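Local coordinates for protein alpha-fucosidase (Bifidobacterium bifidum, PDB 2EAB) that probably hydrolyses alpha-1,2-linked L-fucose, this chain being the catalytic portion of a longer, calcium-binding bifidobacterial glycoside hydrolase, at residues V67-V72 and Y143-F148; L203-S208 and L266-A271; L582-L587 and S637-I642. All coordinates share one frame; numbering follows the deposited sequence.

In the fold
Interactions 1 and 2 hold neighbouring parts of one seven-stranded antiparallel sheet in the N-terminal beta-sandwich; their centres lie about 10 Å apart, strands 140-145 and 203-208 being adjacent. Both are partly buried: one face packs against the nine-stranded sheet, while the other carries more exposed polar residues. Interaction 1 adds charge and a cation-pi stack to its backbone ladder, whereas interaction 2 combines backbone bonds and apolar pairs with an asparagine side chain bonded at a bulge. Interaction 3, centred about 57 Å from interaction 1 on the opposite side of the chain, is a buried contact in the helical catalytic domain, joining helix 577-596 to the end of helix 632-639 through apolar groups without hydrogen bonds.

Interaction 1. Residues V67-V72 and Y143-F148; sequences VSRERV and YLDYGF
E70 and L144 make the hydrogen-bonded pair of an antiparallel ladder, flanked by the non-hydrogen-bonded pairs R69-D145 and R71-Y143, the axes of strands 69-72 and 143-145 lying at 166°. E70 N reaches L144 O at 2.9 Å, and L144 N returns the bond to E70 O; past the strands, Y146 N donates almost straight to S68 O at 2.8 Å. On the face carrying R69, R71, Y143 and D145, the R69 guanidinium lies flat on the Y143 ring, planes 13° apart. R69 NH2 stands over the ring, 3.4 Å from Y143 CG, and R69 CZ is 3.9 Å from the ring centroid, a cation-pi geometry. The extended R69 chain, its CG trans to N (chi1 -171°), also brings NH1 to D145 OD2, a long salt bridge of 3.7 Å. R71 runs alongside the same tyrosine, its CG 3.6 Å from Y143 CE1, while D141 and D43 hold its guanidinium. Replacing Y143 with an alanine would probably free the R69 guanidinium to swing and uncover the R71 methylenes. S68 OG accepts F148 N at 2.9 Å and shares a water with D145 OD1, which also accepts from G147 N and so closes an Asx turn. On the other face, buried E70 meets R180 through OE2. Charge is thus paired on both faces, with the R69 cation probably steadied more by the ring than by D145.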
loop_
_atom_site.group_PDB
_atom_site.type_symbol
_atom_site.label_atom_id
_atom_site.label_comp_id
_atom_site.label_asym_id
_atom_site.label_seq_id
_atom_site.Cartn_x
_atom_site.Cartn_y
_atom_site.Cartn_z
ATOM N N VAL A 67 -6.047 -9.338 -30.980
ATOM C CA VAL A 67 -6.912 -9.087 -32.133
ATOM C C VAL A 67 -8.055 -10.103 -32.223
ATOM O O VAL A 67 -9.227 -9.724 -32.227
ATOM C CB VAL A 67 -6.103 -9.029 -33.457
ATOM C CG1 VAL A 67 -7.031 -9.026 -34.671
ATOM C CG2 VAL A 67 -5.207 -7.798 -33.482
ATOM N N SER A 68 -7.714 -11.390 -32.280
ATOM C CA SER A 68 -8.724 -12.425 -32.481
ATOM C C SER A 68 -9.185 -13.073 -31.175
ATOM O O SER A 68 -10.365 -13.017 -30.842
ATOM C CB SER A 68 -8.237 -13.484 -33.472
ATOM O OG SER A 68 -9.287 -14.379 -33.793
ATOM N N ARG A 69 -8.266 -13.694 -30.442
ATOM C CA ARG A 69 -8.638 -14.304 -29.169
ATOM C C ARG A 69 -8.318 -13.334 -28.042
ATOM O O ARG A 69 -7.268 -13.411 -27.396
ATOM C CB ARG A 69 -7.979 -15.674 -28.967
ATOM C CG ARG A 69 -8.518 -16.428 -27.752
ATOM C CD ARG A 69 -8.230 -17.915 -27.841
ATOM N NE ARG A 69 -8.373 -18.591 -26.549
ATOM C CZ ARG A 69 -9.512 -19.077 -26.060
ATOM N NH1 ARG A 69 -10.651 -18.963 -26.736
ATOM N NH2 ARG A 69 -9.513 -19.679 -24.877
ATOM N N GLU A 70 -9.237 -12.399 -27.845
ATOM C CA GLU A 70 -9.105 -11.399 -26.802
ATOM C C GLU A 70 -9.171 -12.054 -25.426
ATOM O O GLU A 70 -9.876 -13.049 -25.225
ATOM C CB GLU A 70 -10.176 -10.319 -26.968
ATOM C CG GLU A 70 -10.279 -9.304 -25.827
ATOM C CD GLU A 70 -9.070 -8.375 -25.691
ATOM O OE1 GLU A 70 -7.933 -8.865 -25.537
ATOM O OE2 GLU A 70 -9.273 -7.140 -25.711
ATOM N N ARG A 71 -8.422 -11.479 -24.492
ATOM C CA ARG A 71 -8.276 -12.021 -23.153
ATOM C C ARG A 71 -8.297 -10.892 -22.132
ATOM O O ARG A 71 -7.598 -9.885 -22.291
ATOM C CB ARG A 71 -6.960 -12.793 -23.054
ATOM C CG ARG A 71 -6.722 -13.484 -21.725
ATOM C CD ARG A 71 -5.397 -14.209 -21.743
ATOM N NE ARG A 71 -5.090 -14.785 -20.435
ATOM C CZ ARG A 71 -3.994 -15.482 -20.147
ATOM N NH1 ARG A 71 -3.063 -15.707 -21.069
ATOM N NH2 ARG A 71 -3.825 -15.959 -18.920
ATOM N N VAL A 72 -9.118 -11.070 -21.100
ATOM C CA VAL A 72 -9.088 -10.223 -19.914
ATOM C C VAL A 72 -8.876 -11.136 -18.714
ATOM O O VAL A 72 -9.762 -11.903 -18.339
ATOM C CB VAL A 72 -10.388 -9.404 -19.744
ATOM C CG1 VAL A 72 -10.309 -8.520 -18.500
ATOM C CG2 VAL A 72 -10.668 -8.571 -20.989
ATOM N N TYR A 143 -12.351 -14.884 -22.023
ATOM C CA TYR A 143 -11.915 -14.942 -23.421
ATOM C C TYR A 143 -13.030 -14.518 -24.361
ATOM O O TYR A 143 -14.166 -14.968 -24.231
ATOM C CB TYR A 143 -11.425 -16.340 -23.798
ATOM C CG TYR A 143 -10.036 -16.667 -23.302
ATOM C CD1 TYR A 143 -8.906 -16.185 -23.960
ATOM C CD2 TYR A 143 -9.848 -17.467 -22.175
ATOM C CE1 TYR A 143 -7.628 -16.493 -23.512
ATOM C CE2 TYR A 143 -8.568 -17.777 -21.717
ATOM C CZ TYR A 143 -7.466 -17.285 -22.389
ATOM O OH TYR A 143 -6.198 -17.585 -21.954
ATOM N N LEU A 144 -12.684 -13.636 -25.295
ATOM C CA LEU A 144 -13.601 -13.186 -26.335
ATOM C C LEU A 144 -12.974 -13.547 -27.674
ATOM O O LEU A 144 -12.095 -12.844 -28.169
ATOM C CB LEU A 144 -13.856 -11.675 -26.228
ATOM C CG LEU A 144 -14.341 -11.134 -24.876
ATOM C CD1 LEU A 144 -14.304 -9.613 -24.844
ATOM C CD2 LEU A 144 -15.732 -11.633 -24.548
ATOM N N ASP A 145 -13.407 -14.677 -28.231
ATOM C CA ASP A 145 -12.771 -15.240 -29.419
ATOM C C ASP A 145 -13.536 -14.846 -30.678
ATOM O O ASP A 145 -14.646 -15.318 -30.918
ATOM C CB ASP A 145 -12.638 -16.768 -29.299
ATOM C CG ASP A 145 -11.771 -17.380 -30.395
ATOM O OD1 ASP A 145 -11.356 -16.663 -31.330
ATOM O OD2 ASP A 145 -11.503 -18.599 -30.325
ATOM N N TYR A 146 -12.921 -13.967 -31.464
ATOM C CA TYR A 146 -13.524 -13.420 -32.675
ATOM C C TYR A 146 -13.364 -14.352 -33.875
ATOM O O TYR A 146 -14.045 -14.184 -34.892
ATOM C CB TYR A 146 -12.920 -12.044 -32.982
ATOM C CG TYR A 146 -13.428 -10.914 -32.101
ATOM C CD1 TYR A 146 -13.211 -10.919 -30.718
ATOM C CD2 TYR A 146 -14.112 -9.833 -32.653
ATOM C CE1 TYR A 146 -13.674 -9.881 -29.911
ATOM C CE2 TYR A 146 -14.575 -8.787 -31.858
ATOM C CZ TYR A 146 -14.353 -8.816 -30.486
ATOM O OH TYR A 146 -14.813 -7.778 -29.704
ATOM N N GLY A 147 -12.458 -15.322 -33.756
ATOM C CA GLY A 147 -12.241 -16.333 -34.790
ATOM C C GLY A 147 -11.807 -15.797 -36.142
ATOM O O GLY A 147 -12.239 -16.308 -37.180
ATOM N N PHE A 148 -10.963 -14.765 -36.135
ATOM C CA PHE A 148 -10.397 -14.230 -37.372
ATOM C C PHE A 148 -9.415 -15.227 -37.977
ATOM O O PHE A 148 -8.665 -15.888 -37.257
ATOM C CB PHE A 148 -9.681 -12.892 -37.134
ATOM C CG PHE A 148 -10.585 -11.771 -36.681
ATOM C CD1 PHE A 148 -11.795 -11.510 -37.321
ATOM C CD2 PHE A 148 -10.198 -10.947 -35.628
ATOM C CE1 PHE A 148 -12.617 -10.463 -36.902
ATOM C CE2 PHE A 148 -11.010 -9.898 -35.203
ATOM C CZ PHE A 148 -12.221 -9.655 -35.839
HETATM O O HOH W 1 -9.147 -16.782 -32.754
#

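Interaction 2. Residues L203-S208 and L266-A271; sequences LNFNVS and LKVSDA
F205 and V268 form the central hydrogen-bonded pair of an antiparallel beta ladder with a beta bulge at one end, in the seven-stranded sheet of the N-terminal beta-sandwich. The evidence for the bulge is a shift of one residue in register: F205 faces V268, but L203 faces A271. F205 CG occupies the crowded position between backbone N and carbonyl carbon (chi1 66°), which lays the ring beside V268. V268 CB sits over one ring face, 4.0 Å from its centroid, as a CH-pi contact, and V268 CG2 comes to 3.6 Å from F205 CZ. L203 CG lies at the edge of the same ring, in its plane. Further along, V207 CG1 meets L266 CB at 3.6 Å, the two side chains running alongside each other from the same face of the sheet.

The backbone sets these pairs. F205 and V268 exchange two bonds, V268 N to F205 O being 2.8 Å long and nearly along the C=O axis; V207 and L266 exchange two more. Beyond the bulge, L203 N donates to A271 O at 2.9 Å, and A271 N returns a longer bond to L203 O.

Outside this shell, the apolar face meets the nine-stranded sheet: V274 touches L203, F205 and V268, and L276 touches V207. V248 covers L266 and V268 as well. On the face bearing N206 and K267, the N206 amide turns to S265 OG.

In the bulge N204 alone faces S269 and D270, and its side chain ties down the D270 backbone. N204 ND2 bonds to G201 O, which helps fix how the amide is turned, and N204 OD1 takes the hydrogen of D270 N at 2.8 Å, a nearly straight bond (169° at the hydrogen) whose donor stands above the amide plane.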
loop_
_atom_site.group_PDB
_atom_site.type_symbol
_atom_site.label_atom_id
_atom_site.label_comp_id
_atom_site.label_asym_id
_atom_site.label_seq_id
_atom_site.Cartn_x
_atom_site.Cartn_y
_atom_site.Cartn_z
ATOM N N LEU A 203 -20.147 -8.255 -35.857
ATOM C CA LEU A 203 -19.741 -8.625 -34.503
ATOM C C LEU A 203 -20.081 -10.089 -34.235
ATOM O O LEU A 203 -21.242 -10.454 -34.038
ATOM C CB LEU A 203 -20.344 -7.690 -33.449
ATOM C CG LEU A 203 -19.757 -7.773 -32.031
ATOM C CD1 LEU A 203 -18.249 -7.502 -32.015
ATOM C CD2 LEU A 203 -20.483 -6.808 -31.114
ATOM N N ASN A 204 -19.041 -10.918 -34.265
ATOM C CA ASN A 204 -19.149 -12.356 -34.076
ATOM C C ASN A 204 -18.053 -12.821 -33.132
ATOM O O ASN A 204 -16.868 -12.625 -33.409
ATOM C CB ASN A 204 -19.016 -13.081 -35.419
ATOM C CG ASN A 204 -20.094 -12.684 -36.406
ATOM O OD1 ASN A 204 -21.209 -13.190 -36.358
ATOM N ND2 ASN A 204 -19.758 -11.770 -37.310
ATOM N N PHE A 205 -18.446 -13.419 -32.011
ATOM C CA PHE A 205 -17.470 -13.910 -31.040
ATOM C C PHE A 205 -18.048 -14.936 -30.078
ATOM O O PHE A 205 -19.259 -15.017 -29.881
ATOM C CB PHE A 205 -16.824 -12.751 -30.257
ATOM C CG PHE A 205 -17.778 -12.017 -29.362
ATOM C CD1 PHE A 205 -17.985 -12.438 -28.052
ATOM C CD2 PHE A 205 -18.466 -10.901 -29.825
ATOM C CE1 PHE A 205 -18.869 -11.770 -27.222
ATOM C CE2 PHE A 205 -19.352 -10.221 -28.998
ATOM C CZ PHE A 205 -19.553 -10.658 -27.692
ATOM N N ASN A 206 -17.148 -15.715 -29.487
ATOM C CA ASN A 206 -17.478 -16.658 -28.440
ATOM C C ASN A 206 -16.949 -16.115 -27.117
ATOM O O ASN A 206 -15.786 -15.716 -27.032
ATOM C CB ASN A 206 -16.848 -18.014 -28.765
ATOM C CG ASN A 206 -17.067 -19.042 -27.683
ATOM O OD1 ASN A 206 -16.409 -19.015 -26.640
ATOM N ND2 ASN A 206 -17.977 -19.976 -27.932
ATOM N N VAL A 207 -17.803 -16.086 -26.098
ATOM C CA VAL A 207 -17.370 -15.656 -24.768
ATOM C C VAL A 207 -17.332 -16.832 -23.799
ATOM O O VAL A 207 -18.292 -17.596 -23.687
ATOM C CB VAL A 207 -18.204 -14.460 -24.208
ATOM C CG1 VAL A 207 -19.687 -14.752 -24.226
ATOM C CG2 VAL A 207 -17.753 -14.093 -22.795
ATOM N N SER A 208 -16.196 -16.973 -23.124
ATOM C CA SER A 208 -16.017 -17.990 -22.099
ATOM C C SER A 208 -15.335 -17.372 -20.883
ATOM O O SER A 208 -14.748 -16.290 -20.971
ATOM C CB SER A 208 -15.206 -19.170 -22.641
ATOM O OG SER A 208 -13.930 -18.759 -23.092
ATOM N N LEU A 266 -20.861 -18.803 -24.597
ATOM C CA LEU A 266 -21.979 -18.156 -25.262
ATOM C C LEU A 266 -21.489 -17.616 -26.599
ATOM O O LEU A 266 -20.388 -17.066 -26.688
ATOM C CB LEU A 266 -22.516 -17.033 -24.374
ATOM C CG LEU A 266 -24.008 -16.755 -24.169
ATOM C CD1 LEU A 266 -24.907 -17.959 -24.419
ATOM C CD2 LEU A 266 -24.225 -16.215 -22.760
ATOM N N LYS A 267 -22.300 -17.798 -27.638
ATOM C CA LYS A 267 -21.937 -17.382 -28.989
ATOM C C LYS A 267 -22.774 -16.188 -29.428
ATOM O O LYS A 267 -24.006 -16.233 -29.391
ATOM C CB LYS A 267 -22.115 -18.547 -29.970
ATOM C CG LYS A 267 -21.620 -18.268 -31.387
ATOM C CD LYS A 267 -22.018 -19.395 -32.329
ATOM C CE LYS A 267 -21.431 -19.195 -33.713
ATOM N NZ LYS A 267 -21.841 -20.282 -34.643
ATOM N N VAL A 268 -22.088 -15.120 -29.830
ATOM C CA VAL A 268 -22.728 -13.947 -30.414
ATOM C C VAL A 268 -22.476 -13.983 -31.914
ATOM O O VAL A 268 -21.329 -14.075 -32.356
ATOM C CB VAL A 268 -22.174 -12.630 -29.807
ATOM C CG1 VAL A 268 -22.722 -11.410 -30.543
ATOM C CG2 VAL A 268 -22.507 -12.548 -28.326
ATOM N N SER A 269 -23.554 -13.927 -32.691
ATOM C CA SER A 269 -23.453 -13.945 -34.146
ATOM C C SER A 269 -24.308 -12.852 -34.777
ATOM O O SER A 269 -25.384 -12.527 -34.273
ATOM C CB SER A 269 -23.850 -15.316 -34.696
ATOM O OG SER A 269 -25.197 -15.613 -34.380
ATOM N N ASP A 270 -23.802 -12.285 -35.871
ATOM C CA ASP A 270 -24.539 -11.322 -36.704
ATOM C C ASP A 270 -24.971 -10.057 -35.958
ATOM O O ASP A 270 -26.003 -9.454 -36.274
ATOM C CB ASP A 270 -25.747 -12.000 -37.371
ATOM C CG ASP A 270 -25.392 -13.330 -38.012
ATOM O OD1 ASP A 270 -24.418 -13.375 -38.793
ATOM O OD2 ASP A 270 -26.090 -14.328 -37.734
ATOM N N ALA A 271 -24.172 -9.653 -34.974
ATOM C CA ALA A 271 -24.468 -8.465 -34.184
ATOM C C ALA A 271 -23.674 -7.261 -34.682
ATOM O O ALA A 271 -22.859 -7.378 -35.602
ATOM C CB ALA A 271 -24.182 -8.728 -32.709
#

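Interaction 3. Residues L582-L587 and S637-I642; sequences LVWQML and SLLKPI
The W584 side chain sets off opposite its own amide nitrogen (chi1 -177°), which carries the indole off helix 577-596 to meet P641, while chi1 of -69° turns L639 CG toward the helix and the extended chi2 then carries CD1 onto it. That one methyl makes all of the leucine's closest contacts. It lies 3.6 Å from W584 N and 3.8 Å from W584 CB, at the edge of the indole and near its plane. The same CD1 also touches the residue just before the tryptophan, 4.1 Å from V583 CG1, the two side chains crossing at about a right angle. L587 CD1, one turn on from V583, is a looser neighbour at 4.3 Å from L639 CD1.

P641 takes the indole face. Its CG stands 4.0 Å from W584 CG and 4.2 Å from the centroid of the five-membered ring, 25° off the ring normal, a CH-pi contact. Between the two touching residues, K640 leaves helical geometry with positive phi, and this break at the end of helix 632-639 presents L639 and P641 on the same side.

The contact belongs to the helical catalytic domain, consistent with the six-hairpin toroid of its clan. R557 bonds the carbonyls of L639 and K640, and Y654 OH bonds P641 O, fixing the loop from outside. The W584 side chain comes to about 3 Å from that of D690, which binds calcium in another structure of this protein; that calcium is absent from the present model, and Q585 NE2 bonds D690 OD1.

No hydrogen bond crosses between 582-587 and 637-642; the direct contact is apolar and probably rests on shape fit, the loop's polar fixing coming from R557 and Y654.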
loop_
_atom_site.group_PDB
_atom_site.type_symbol
_atom_site.label_atom_id
_atom_site.label_comp_id
_atom_site.label_asym_id
_atom_site.label_seq_id
_atom_site.Cartn_x
_atom_site.Cartn_y
_atom_site.Cartn_z
ATOM N N LEU A 582 9.805 1.921 15.996
ATOM C CA LEU A 582 8.399 1.623 15.758
ATOM C C LEU A 582 7.570 1.710 17.037
ATOM O O LEU A 582 6.465 2.261 17.034
ATOM C CB LEU A 582 8.234 0.250 15.109
ATOM C CG LEU A 582 8.685 0.177 13.649
ATOM C CD1 LEU A 582 8.602 -1.250 13.152
ATOM C CD2 LEU A 582 7.873 1.107 12.756
ATOM N N VAL A 583 8.085 1.166 18.136
ATOM C CA VAL A 583 7.333 1.206 19.392
ATOM C C VAL A 583 7.244 2.638 19.923
ATOM O O VAL A 583 6.190 3.058 20.412
ATOM C CB VAL A 583 7.888 0.204 20.432
ATOM C CG1 VAL A 583 7.195 0.368 21.788
ATOM C CG2 VAL A 583 7.696 -1.218 19.919
ATOM N N TRP A 584 8.338 3.386 19.790
ATOM C CA TRP A 584 8.345 4.801 20.147
ATOM C C TRP A 584 7.259 5.550 19.376
ATOM O O TRP A 584 6.495 6.324 19.968
ATOM C CB TRP A 584 9.724 5.398 19.883
ATOM C CG TRP A 584 9.878 6.836 20.279
ATOM C CD1 TRP A 584 10.331 7.319 21.473
ATOM C CD2 TRP A 584 9.594 7.982 19.466
ATOM N NE1 TRP A 584 10.345 8.693 21.454
ATOM C CE2 TRP A 584 9.902 9.126 20.234
ATOM C CE3 TRP A 584 9.122 8.152 18.158
ATOM C CZ2 TRP A 584 9.740 10.426 19.739
ATOM C CZ3 TRP A 584 8.959 9.445 17.669
ATOM C CH2 TRP A 584 9.277 10.565 18.457
ATOM N N GLN A 585 7.172 5.301 18.070
ATOM C CA GLN A 585 6.181 5.986 17.249
ATOM C C GLN A 585 4.764 5.610 17.642
ATOM O O GLN A 585 3.873 6.470 17.655
ATOM C CB GLN A 585 6.389 5.700 15.765
ATOM C CG GLN A 585 5.748 6.753 14.881
ATOM C CD GLN A 585 6.467 8.082 14.988
ATOM O OE1 GLN A 585 7.620 8.200 14.592
ATOM N NE2 GLN A 585 5.799 9.083 15.559
ATOM N N MET A 586 4.551 4.331 17.952
ATOM C CA MET A 586 3.231 3.870 18.360
ATOM C C MET A 586 2.788 4.551 19.649
ATOM O O MET A 586 1.657 5.016 19.752
ATOM C CB MET A 586 3.194 2.354 18.533
ATOM C CG MET A 586 1.812 1.853 18.910
ATOM S SD MET A 586 1.741 0.095 19.217
ATOM C CE MET A 586 2.804 -0.061 20.663
ATOM N N LEU A 587 3.674 4.591 20.637
ATOM C CA LEU A 587 3.338 5.244 21.900
ATOM C C LEU A 587 3.086 6.736 21.697
ATOM O O LEU A 587 2.194 7.308 22.321
ATOM C CB LEU A 587 4.424 5.001 22.950
ATOM C CG LEU A 587 4.585 3.549 23.419
ATOM C CD1 LEU A 587 5.804 3.411 24.313
ATOM C CD2 LEU A 587 3.330 3.038 24.134
ATOM N N SER A 637 9.635 7.577 26.926
ATOM C CA SER A 637 10.835 8.324 27.312
ATOM C C SER A 637 12.041 7.427 27.590
ATOM O O SER A 637 13.176 7.906 27.609
ATOM C CB SER A 637 10.551 9.198 28.541
ATOM O OG SER A 637 10.545 8.435 29.736
ATOM N N LEU A 638 11.795 6.139 27.819
ATOM C CA LEU A 638 12.855 5.210 28.206
ATOM C C LEU A 638 13.452 4.422 27.051
ATOM O O LEU A 638 14.451 3.722 27.230
ATOM C CB LEU A 638 12.356 4.251 29.284
ATOM C CG LEU A 638 12.022 4.867 30.642
ATOM C CD1 LEU A 638 11.305 3.844 31.500
ATOM C CD2 LEU A 638 13.269 5.395 31.346
ATOM N N LEU A 639 12.847 4.525 25.870
ATOM C CA LEU A 639 13.314 3.755 24.719
ATOM C C LEU A 639 14.629 4.283 24.161
ATOM O O LEU A 639 15.489 3.498 23.742
ATOM C CB LEU A 639 12.241 3.701 23.629
ATOM C CG LEU A 639 10.993 2.881 23.974
ATOM C CD1 LEU A 639 9.872 3.199 23.006
ATOM C CD2 LEU A 639 11.285 1.381 23.978
ATOM N N LYS A 640 14.784 5.607 24.162
ATOM C CA LYS A 640 15.975 6.256 23.599
ATOM C C LYS A 640 16.369 5.593 22.274
ATOM O O LYS A 640 17.485 5.081 22.123
ATOM C CB LYS A 640 17.131 6.230 24.605
ATOM C CG LYS A 640 16.900 7.121 25.824
ATOM C CD LYS A 640 17.969 6.937 26.898
ATOM C CE LYS A 640 19.387 7.133 26.385
ATOM N NZ LYS A 640 20.381 6.581 27.359
ATOM N N PRO A 641 15.444 5.597 21.299
ATOM C CA PRO A 641 15.635 4.764 20.112
ATOM C C PRO A 641 16.815 5.143 19.216
ATOM O O PRO A 641 17.388 4.263 18.559
ATOM C CB PRO A 641 14.314 4.926 19.355
ATOM C CG PRO A 641 13.765 6.232 19.824
ATOM C CD PRO A 641 14.169 6.343 21.248
ATOM N N ILE A 642 17.160 6.428 19.185
ATOM C CA ILE A 642 18.217 6.904 18.295
ATOM C C ILE A 642 19.519 7.177 19.028
ATOM O O ILE A 642 19.548 7.932 20.005
ATOM C CB ILE A 642 17.808 8.191 17.528
ATOM C CG1 ILE A 642 16.526 7.972 16.717
ATOM C CG2 ILE A 642 18.958 8.695 16.639
ATOM C CD1 ILE A 642 16.583 6.832 15.692
#